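Local coordinates for protein isomaltose glucohydrolase (Kribbella flavida, PDB 5Z3E) that hydrolyses the alpha-1,6-glucosidic linkage of isomaltose from the non-reducing end, releasing beta-D-glucose and D-glucose inside the cell, at residues G128-R133 against V182-A187; P63-Y68 against V309-G314; R242-A247 against K257-S262. The protein carries 1 engineered substitution. All blocks are in the same frame, centred on the assembly; numbering follows the deposited sequence. Where two conformers were deposited one is given.

Contact 1. Residues G128-R133 against V182-A187; sequences GMLPTR and VDYLLA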
loop_
_atom_site.group_PDB
_atom_site.type_symbol
_atom_site.label_atom_id
_atom_site.label_comp_id
_atom_site.label_asym_id
_atom_site.label_seq_id
_atom_site.Cartn_x
_atom_site.Cartn_y
_atom_site.Cartn_z
ATOM N N GLY A 128 -1.546 13.382 18.561
ATOM C CA GLY A 128 -0.825 14.491 17.966
ATOM C C GLY A 128 -0.091 14.165 16.667
ATOM O O GLY A 128 0.562 15.039 16.110
ATOM N N MET A 129 -0.171 12.932 16.210
ATOM C CA MET A 129 0.621 12.495 15.076
ATOM C C MET A 129 0.009 12.937 13.751
ATOM O O MET A 129 -1.100 13.456 13.683
ATOM C CB MET A 129 0.800 10.976 15.167
ATOM C CG MET A 129 1.495 10.547 16.455
ATOM S SD MET A 129 3.166 11.214 16.682
ATOM C CE MET A 129 4.054 10.098 15.662
ATOM N N LEU A 130 0.758 12.739 12.657
ATOM C CA LEU A 130 0.215 13.042 11.336
ATOM C C LEU A 130 -0.939 12.085 11.033
ATOM O O LEU A 130 -0.998 10.965 11.562
ATOM C CB LEU A 130 1.295 12.928 10.259
ATOM C CG LEU A 130 2.423 13.907 10.302
ATOM C CD1 LEU A 130 3.344 13.721 9.124
ATOM C CD2 LEU A 130 1.912 15.301 10.325
ATOM N N PRO A 131 -1.876 12.511 10.196
ATOM C CA PRO A 131 -3.123 11.756 10.023
ATOM C C PRO A 131 -3.013 10.593 9.049
ATOM O O PRO A 131 -2.035 10.452 8.292
ATOM C CB PRO A 131 -4.097 12.802 9.503
ATOM C CG PRO A 131 -3.199 13.674 8.682
ATOM C CD PRO A 131 -1.931 13.805 9.503
ATOM N N THR A 132 -4.076 9.803 9.076
ATOM C CA THR A 132 -4.314 8.716 8.141
ATOM C C THR A 132 -5.220 9.198 7.007
ATOM O O THR A 132 -4.815 9.217 5.848
ATOM C CB THR A 132 -4.893 7.534 8.899
ATOM O OG1 THR A 132 -3.854 7.081 9.765
ATOM C CG2 THR A 132 -5.349 6.432 7.967
ATOM N N ARG A 133 -6.433 9.626 7.299
ATOM C CA ARG A 133 -7.284 10.188 6.251
ATOM C C ARG A 133 -6.933 11.630 6.010
ATOM O O ARG A 133 -6.783 12.392 6.976
ATOM C CB ARG A 133 -8.772 10.105 6.617
ATOM C CG ARG A 133 -9.280 8.706 6.855
ATOM C CD ARG A 133 -10.785 8.694 6.916
ATOM N NE ARG A 133 -11.291 7.423 7.403
ATOM C CZ ARG A 133 -12.550 7.032 7.258
ATOM N NH1 ARG A 133 -13.440 7.838 6.704
ATOM N NH2 ARG A 133 -12.883 5.835 7.614
ATOM N N VAL A 182 10.600 11.941 5.325
ATOM C CA VAL A 182 11.794 11.278 5.821
ATOM C C VAL A 182 12.032 11.626 7.277
ATOM O O VAL A 182 12.272 10.748 8.108
ATOM C CB VAL A 182 13.039 11.605 4.968
ATOM C CG1 VAL A 182 14.292 11.105 5.648
ATOM C CG2 VAL A 182 12.923 11.013 3.577
ATOM N N ASP A 183 11.997 12.912 7.615
ATOM C CA ASP A 183 12.247 13.303 9.002
ATOM C C ASP A 183 11.254 12.619 9.941
ATOM O O ASP A 183 11.615 12.181 11.035
ATOM C CB ASP A 183 12.160 14.819 9.156
ATOM C CG ASP A 183 13.369 15.572 8.611
ATOM O OD1 ASP A 183 14.434 14.971 8.395
ATOM O OD2 ASP A 183 13.233 16.817 8.492
ATOM N N TYR A 184 9.989 12.569 9.538
ATOM C CA TYR A 184 8.950 11.938 10.346
ATOM C C TYR A 184 9.249 10.450 10.546
ATOM O O TYR A 184 9.191 9.944 11.678
ATOM C CB TYR A 184 7.619 12.161 9.644
ATOM C CG TYR A 184 6.400 11.670 10.394
ATOM C CD1 TYR A 184 5.985 12.263 11.570
ATOM C CD2 TYR A 184 5.615 10.636 9.896
ATOM C CE1 TYR A 184 4.840 11.856 12.228
ATOM C CE2 TYR A 184 4.460 10.228 10.529
ATOM C CZ TYR A 184 4.062 10.847 11.691
ATOM O OH TYR A 184 2.910 10.537 12.350
ATOM N N LEU A 185 9.550 9.738 9.464
ATOM C CA LEU A 185 9.791 8.314 9.570
ATOM C C LEU A 185 11.054 7.968 10.321
ATOM O O LEU A 185 11.085 6.980 11.056
ATOM C CB LEU A 185 9.798 7.677 8.186
ATOM C CG LEU A 185 8.452 7.666 7.473
ATOM C CD1 LEU A 185 8.608 7.140 6.074
ATOM C CD2 LEU A 185 7.423 6.878 8.262
ATOM N N LEU A 186 12.112 8.767 10.170
ATOM C CA LEU A 186 13.333 8.483 10.919
ATOM C C LEU A 186 13.065 8.562 12.424
ATOM O O LEU A 186 13.680 7.844 13.197
ATOM C CB LEU A 186 14.468 9.418 10.519
ATOM C CG LEU A 186 15.014 9.234 9.110
ATOM C CD1 LEU A 186 16.031 10.321 8.826
ATOM C CD2 LEU A 186 15.644 7.876 8.905
ATOM N N ALA A 187 12.171 9.452 12.837
ATOM C CA ALA A 187 11.831 9.598 14.244
ATOM C C ALA A 187 10.891 8.528 14.758
ATOM O O ALA A 187 10.978 8.166 15.934
ATOM C CB ALA A 187 11.217 10.962 14.478
HETATM O O HOH W 1 1.115 9.163 10.990
#
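Y184 reaches from helix 175-188 to M129 and L130, joining a helix of the (alpha/alpha)6 barrel shared by family 15 glycosidases to the loop between helix 108-119 and strand 134-135. Ahead of it D183 forms a salt bridge with R108, while V182, L185 and L186 seat the helix against helices 151-167 and 231-248. Y184 carries the contact. Its CG lies anti to the backbone N (chi1 -175°), which sends the ring out from the helix and brings the hydroxyl up to the loop backbone. There L130 N donates to Y184 OH at 3.1 Å, a bent bond with an N-H...O angle of 141°. A water bridges Y184 OH and L130 O, lying 2.6 Å from Y184 OH and 2.8 Å from L130 O. The backbone N and O of L130 are thus both tied to the same hydroxyl, one directly and one through water. The L130 side chain runs past the tyrosine in the opposite sense: CD1 sits over the centre of one ring face, 3.7 Å from the centroid and 1° off the normal, a CH-pi contact. M129, bent at chi2 and chi3, curls its CE back to 3.5 Å from Y184 OH; its side chain is about 8 Å from that of W145, a substrate-binding residue by similarity. A phenylalanine in place of Y184 could still lie under L130 CD1, but would probably leave L130 N and the water without their shared partner. Y153 of helix 151-167 meets the Y184 ring edge-to-face and also bonds to P131 O. Above the ring, the branch carbon L130 CG lies 3.7 Å from Y184 CE1.

Contact 2. Residues P63-Y68 against V309-G314; sequences PTFSAY and VFYGGG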
loop_
_atom_site.group_PDB
_atom_site.type_symbol
_atom_site.label_atom_id
_atom_site.label_comp_id
_atom_site.label_asym_id
_atom_site.label_seq_id
_atom_site.Cartn_x
_atom_site.Cartn_y
_atom_site.Cartn_z
ATOM N N PRO A 63 -14.874 6.605 -4.294
ATOM C CA PRO A 63 -15.771 7.742 -4.515
ATOM C C PRO A 63 -17.242 7.507 -4.241
ATOM O O PRO A 63 -17.945 8.489 -4.010
ATOM C CB PRO A 63 -15.483 8.091 -5.967
ATOM C CG PRO A 63 -14.833 6.868 -6.592
ATOM C CD PRO A 63 -14.130 6.221 -5.508
ATOM N N THR A 64 -17.687 6.270 -4.241
ATOM C CA THR A 64 -19.101 6.004 -3.995
ATOM C C THR A 64 -19.372 5.228 -2.737
ATOM O O THR A 64 -20.520 4.824 -2.494
ATOM C CB THR A 64 -19.769 5.263 -5.156
ATOM O OG1 THR A 64 -19.136 3.987 -5.288
ATOM C CG2 THR A 64 -19.601 6.043 -6.425
ATOM N N PHE A 65 -18.372 5.074 -1.893
ATOM C CA PHE A 65 -18.553 4.361 -0.634
ATOM C C PHE A 65 -18.735 5.419 0.428
ATOM O O PHE A 65 -17.840 6.194 0.697
ATOM C CB PHE A 65 -17.355 3.468 -0.327
ATOM C CG PHE A 65 -17.555 2.576 0.857
ATOM C CD1 PHE A 65 -18.490 1.551 0.810
ATOM C CD2 PHE A 65 -16.814 2.727 2.013
ATOM C CE1 PHE A 65 -18.679 0.740 1.886
ATOM C CE2 PHE A 65 -16.975 1.881 3.085
ATOM C CZ PHE A 65 -17.941 0.884 3.024
ATOM N N SER A 66 -19.926 5.520 0.993
ATOM C CA SER A 66 -20.289 6.669 1.828
ATOM C C SER A 66 -19.282 6.988 2.915
ATOM O O SER A 66 -18.934 8.148 3.110
ATOM C CB SER A 66 -21.674 6.477 2.421
ATOM O OG SER A 66 -22.527 6.605 1.320
ATOM N N ALA A 67 -18.837 5.965 3.646
ATOM C CA ALA A 67 -17.935 6.167 4.779
ATOM C C ALA A 67 -16.601 6.767 4.365
ATOM O O ALA A 67 -15.925 7.372 5.202
ATOM C CB ALA A 67 -17.713 4.859 5.517
ATOM N N TYR A 68 -16.167 6.527 3.118
ATOM C CA TYR A 68 -14.865 6.993 2.639
ATOM C C TYR A 68 -14.966 8.195 1.703
ATOM O O TYR A 68 -13.930 8.716 1.281
ATOM C CB TYR A 68 -14.116 5.882 1.910
ATOM C CG TYR A 68 -13.771 4.669 2.723
ATOM C CD1 TYR A 68 -13.942 4.619 4.094
ATOM C CD2 TYR A 68 -13.235 3.557 2.076
ATOM C CE1 TYR A 68 -13.626 3.468 4.799
ATOM C CE2 TYR A 68 -12.935 2.397 2.784
ATOM C CZ TYR A 68 -13.149 2.361 4.149
ATOM O OH TYR A 68 -12.831 1.214 4.853
ATOM N N VAL A 309 -13.442 -9.998 10.322
ATOM C CA VAL A 309 -14.894 -10.036 10.287
ATOM C C VAL A 309 -15.482 -8.907 9.448
ATOM O O VAL A 309 -16.699 -8.784 9.300
ATOM C CB VAL A 309 -15.499 -9.984 11.713
ATOM C CG1 VAL A 309 -15.107 -11.227 12.498
ATOM C CG2 VAL A 309 -15.053 -8.748 12.432
ATOM N N PHE A 310 -14.585 -8.071 8.885
ATOM C CA PHE A 310 -15.021 -6.927 8.146
ATOM C C PHE A 310 -15.719 -7.411 6.878
ATOM O O PHE A 310 -15.092 -8.078 6.042
ATOM C CB PHE A 310 -13.812 -6.034 7.878
ATOM C CG PHE A 310 -14.091 -4.784 7.095
ATOM C CD1 PHE A 310 -14.941 -3.790 7.590
ATOM C CD2 PHE A 310 -13.435 -4.570 5.885
ATOM C CE1 PHE A 310 -15.110 -2.605 6.881
ATOM C CE2 PHE A 310 -13.627 -3.381 5.167
ATOM C CZ PHE A 310 -14.455 -2.393 5.673
ATOM N N TYR A 311 -17.030 -7.128 6.778
ATOM C CA TYR A 311 -17.829 -7.696 5.738
ATOM C C TYR A 311 -17.735 -9.225 5.676
ATOM O O TYR A 311 -17.899 -9.842 4.614
ATOM C CB TYR A 311 -17.593 -7.080 4.353
ATOM C CG TYR A 311 -18.109 -5.671 4.232
ATOM C CD1 TYR A 311 -17.385 -4.575 4.660
ATOM C CD2 TYR A 311 -19.407 -5.450 3.728
ATOM C CE1 TYR A 311 -17.889 -3.293 4.555
ATOM C CE2 TYR A 311 -19.922 -4.161 3.625
ATOM C CZ TYR A 311 -19.167 -3.078 4.039
ATOM O OH TYR A 311 -19.675 -1.807 3.906
ATOM N N GLY A 312 -17.557 -9.824 6.853
ATOM C CA GLY A 312 -17.419 -11.279 6.931
ATOM C C GLY A 312 -16.077 -11.849 6.591
ATOM O O GLY A 312 -15.892 -13.069 6.597
ATOM N N GLY A 313 -15.088 -10.977 6.292
ATOM C CA GLY A 313 -13.782 -11.475 5.949
ATOM C C GLY A 313 -13.724 -12.078 4.558
ATOM O O GLY A 313 -13.471 -13.291 4.390
ATOM N N GLY A 314 -13.924 -11.241 3.550
ATOM C CA GLY A 314 -13.926 -11.695 2.180
ATOM C C GLY A 314 -12.566 -11.668 1.518
ATOM O O GLY A 314 -11.540 -11.546 2.179
#
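Two loops of the active-site region of the family 15 (alpha/alpha)6 barrel meet here through four aromatic side chains: F65 against Y311, and Y68 against F310. The site is close at hand. The side chain of Y68 is about 6 Å from that of E198, the inferred proton donor, and the side chain of F310 is about 6 Å from that of A355, an engineered alanine at the position inferred to hold the proton acceptor. Within each loop one ring stands edge-on over the other: F65 CD2 lies 3.6 Å above the Y68 ring, displaced toward its rim, while Y311 CD1 lies 3.6 Å above the centre of F310. The two pairs then approach from opposite directions. A nearly straight first torsion (chi1 -172°) extends the F65 ring toward the other loop, where Y311 OH arrives at the ring edge, near its plane, 3.3 Å from F65 CZ. That hydroxyl is not left to the phenyl edge alone, since it is hydrogen-bonded to G375 O. Y68 OH comes obliquely to the F310 ring, 4.0 Å from F310 CZ, a looser touch. No hydrogen bond links the loops. Around them, W370 of helix 367-374 packs edge-to-face with F310 and also meets the Y311 ring, and W73 meets Y68 edge-to-face. Each loop is folded back by its own backbone bonds. In the first, Y68 N reaches F65 O. In the other loop G313 N bonds to F310 O at 2.9 Å, and G312, where a CB would be jammed against the carbonyl O of Y311, donates its N to V309 O at 2.8 Å.

Contact 3. Residues R242-A247 against K257-S262; sequences RSLVSA and KWLGSS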
loop_
_atom_site.group_PDB
_atom_site.type_symbol
_atom_site.label_atom_id
_atom_site.label_comp_id
_atom_site.label_asym_id
_atom_site.label_seq_id
_atom_site.Cartn_x
_atom_site.Cartn_y
_atom_site.Cartn_z
ATOM N N ARG A 242 15.192 -4.062 9.433
ATOM C CA ARG A 242 15.449 -5.455 9.104
ATOM C C ARG A 242 15.919 -6.248 10.319
ATOM O O ARG A 242 15.536 -7.409 10.481
ATOM C CB ARG A 242 16.427 -5.588 7.940
ATOM C CG ARG A 242 15.909 -4.985 6.656
ATOM C CD ARG A 242 16.762 -5.335 5.443
ATOM N NE ARG A 242 18.151 -4.923 5.605
ATOM C CZ ARG A 242 18.695 -3.777 5.204
ATOM N NH1 ARG A 242 17.982 -2.883 4.537
ATOM N NH2 ARG A 242 19.961 -3.504 5.502
ATOM N N SER A 243 16.720 -5.639 11.188
ATOM C CA SER A 243 17.136 -6.309 12.408
ATOM C C SER A 243 15.939 -6.681 13.274
ATOM O O SER A 243 15.881 -7.767 13.854
ATOM C CB SER A 243 18.066 -5.429 13.235
ATOM O OG SER A 243 19.297 -5.196 12.597
ATOM N N LEU A 244 14.999 -5.764 13.414
ATOM C CA LEU A 244 13.826 -5.999 14.225
ATOM C C LEU A 244 12.972 -7.130 13.636
ATOM O O LEU A 244 12.488 -8.010 14.364
ATOM C CB LEU A 244 13.077 -4.707 14.336
ATOM C CG LEU A 244 11.968 -4.645 15.290
ATOM C CD1 LEU A 244 12.386 -5.047 16.709
ATOM C CD2 LEU A 244 11.436 -3.180 15.338
ATOM N N VAL A 245 12.783 -7.115 12.312
ATOM C CA VAL A 245 12.042 -8.176 11.660
ATOM C C VAL A 245 12.762 -9.513 11.787
ATOM O O VAL A 245 12.130 -10.542 12.040
ATOM C CB VAL A 245 11.725 -7.791 10.211
ATOM C CG1 VAL A 245 11.084 -8.938 9.462
ATOM C CG2 VAL A 245 10.820 -6.559 10.166
ATOM N N SER A 246 14.088 -9.533 11.636
ATOM C CA SER A 246 14.807 -10.792 11.828
ATOM C C SER A 246 14.640 -11.338 13.240
ATOM O O SER A 246 14.561 -12.551 13.443
ATOM C CB SER A 246 16.283 -10.600 11.517
ATOM O OG SER A 246 16.513 -10.398 10.131
ATOM N N ALA A 247 14.624 -10.456 14.235
ATOM C CA ALA A 247 14.540 -10.879 15.631
ATOM C C ALA A 247 13.165 -11.333 16.053
ATOM O O ALA A 247 13.064 -12.218 16.895
ATOM C CB ALA A 247 15.011 -9.763 16.540
ATOM N N LYS A 257 2.608 -11.520 10.925
ATOM C CA LYS A 257 1.741 -10.373 10.836
ATOM C C LYS A 257 2.248 -9.173 11.640
ATOM O O LYS A 257 2.270 -8.035 11.140
ATOM C CB LYS A 257 0.376 -10.875 11.281
ATOM C CG LYS A 257 -0.675 -9.914 11.426
ATOM C CD LYS A 257 -2.029 -10.616 11.533
ATOM C CE LYS A 257 -3.001 -9.658 11.927
ATOM N NZ LYS A 257 -3.363 -8.812 10.890
ATOM N N TRP A 258 2.628 -9.392 12.877
ATOM C CA TRP A 258 3.238 -8.358 13.699
ATOM C C TRP A 258 4.352 -8.994 14.503
ATOM O O TRP A 258 4.416 -10.209 14.699
ATOM C CB TRP A 258 2.216 -7.606 14.560
ATOM C CG TRP A 258 1.410 -8.387 15.563
ATOM C CD1 TRP A 258 1.855 -8.965 16.718
ATOM C CD2 TRP A 258 -0.013 -8.557 15.557
ATOM N NE1 TRP A 258 0.794 -9.486 17.419
ATOM C CE2 TRP A 258 -0.361 -9.241 16.733
ATOM C CE3 TRP A 258 -1.020 -8.178 14.690
ATOM C CZ2 TRP A 258 -1.691 -9.548 17.055
ATOM C CZ3 TRP A 258 -2.329 -8.495 15.003
ATOM C CH2 TRP A 258 -2.648 -9.172 16.174
ATOM N N LEU A 259 5.281 -8.159 14.966
ATOM C CA LEU A 259 6.386 -8.681 15.756
ATOM C C LEU A 259 5.836 -9.462 16.920
ATOM O O LEU A 259 4.921 -8.981 17.619
ATOM C CB LEU A 259 7.265 -7.543 16.275
ATOM C CG LEU A 259 7.853 -6.599 15.223
ATOM C CD1 LEU A 259 8.731 -5.592 15.913
ATOM C CD2 LEU A 259 8.616 -7.341 14.111
ATOM N N GLY A 260 6.354 -10.659 17.164
ATOM C CA GLY A 260 5.901 -11.450 18.280
ATOM C C GLY A 260 4.635 -12.265 18.033
ATOM O O GLY A 260 4.087 -12.802 18.994
ATOM N N SER A 261 4.132 -12.354 16.815
ATOM C CA SER A 261 3.002 -13.213 16.486
ATOM C C SER A 261 3.492 -14.403 15.695
ATOM O O SER A 261 4.614 -14.414 15.177
ATOM C CB SER A 261 1.982 -12.424 15.616
ATOM O OG SER A 261 2.527 -12.145 14.372
ATOM N N SER A 262 2.621 -15.393 15.544
ATOM C CA SER A 262 2.904 -16.558 14.720
ATOM C C SER A 262 2.163 -16.566 13.383
ATOM O O SER A 262 2.562 -17.306 12.482
ATOM C CB SER A 262 2.581 -17.843 15.489
ATOM O OG SER A 262 1.219 -17.914 15.849
#
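L244 and L259 meet by apolar contact alone, their side chains crossing at about a right angle. One methyl of L259 does most of the touching: L259 CD1 presses against the branch point of its partner, 3.4 Å from L244 CG, closer than carbons usually approach, and also adjoins both L244 methyls. With chi1 at -170°, L244 swings the end of its side chain nearer to the loop than its first bond would suggest. The other methyl, L259 CD2, turns to the helix backbone, 3.9 Å from L244 O and 4.3 Å from V245 CA. L259 also packs on R204 and on V206 and L209 of helix 206-220, so the leucine is wedged between two helices. The contact thus ties helix 231-248 of the (alpha/alpha)6 barrel to the loop that follows the short strands 250-251 and 254-255. Hydrogen bonding shapes that loop. W258 to S261 form a type II beta turn, with L259 and G260 at its corner and S261 N bonded to W258 O at 3.0 Å. At the backbone angles of G260 a CB would be jammed against the carbonyl O of L259. S261 has two conformers; in the one given, S261 OG adds a tentative second bond to W258 O at 2.7 Å, and S261 CB sits over one face of the W258 ring, near its rim. Aromatic and charged contacts lie to the other side of the turn. H203 stacks with W258. K257 NZ, in the conformer given, forms a salt bridge with D265, and a long, weak ion pair with D195, the predicted proton acceptor.

All three contacts lie about 16 to 19 Å from the chain centre, yet contact 1 is wholly buried, contact 3 buries L259 and V245 but leaves L244 partly exposed, and contact 2 is partly open beside the inferred active-site positions. Contacts 1 and 3 each set a barrel helix against a loop, whereas contact 2 joins loop to loop. The chemistry differs too: hydrogen bonds to a tyrosine hydroxyl, one direct and one through water, with a CH-pi contact on its ring in contact 1; aromatic packing in contact 2; aliphatic packing in contact 3. Contacts 1 and 2 touch, R133 NH1 probably bonding to A67 O at 2.9 Å; contact 3 touches neither.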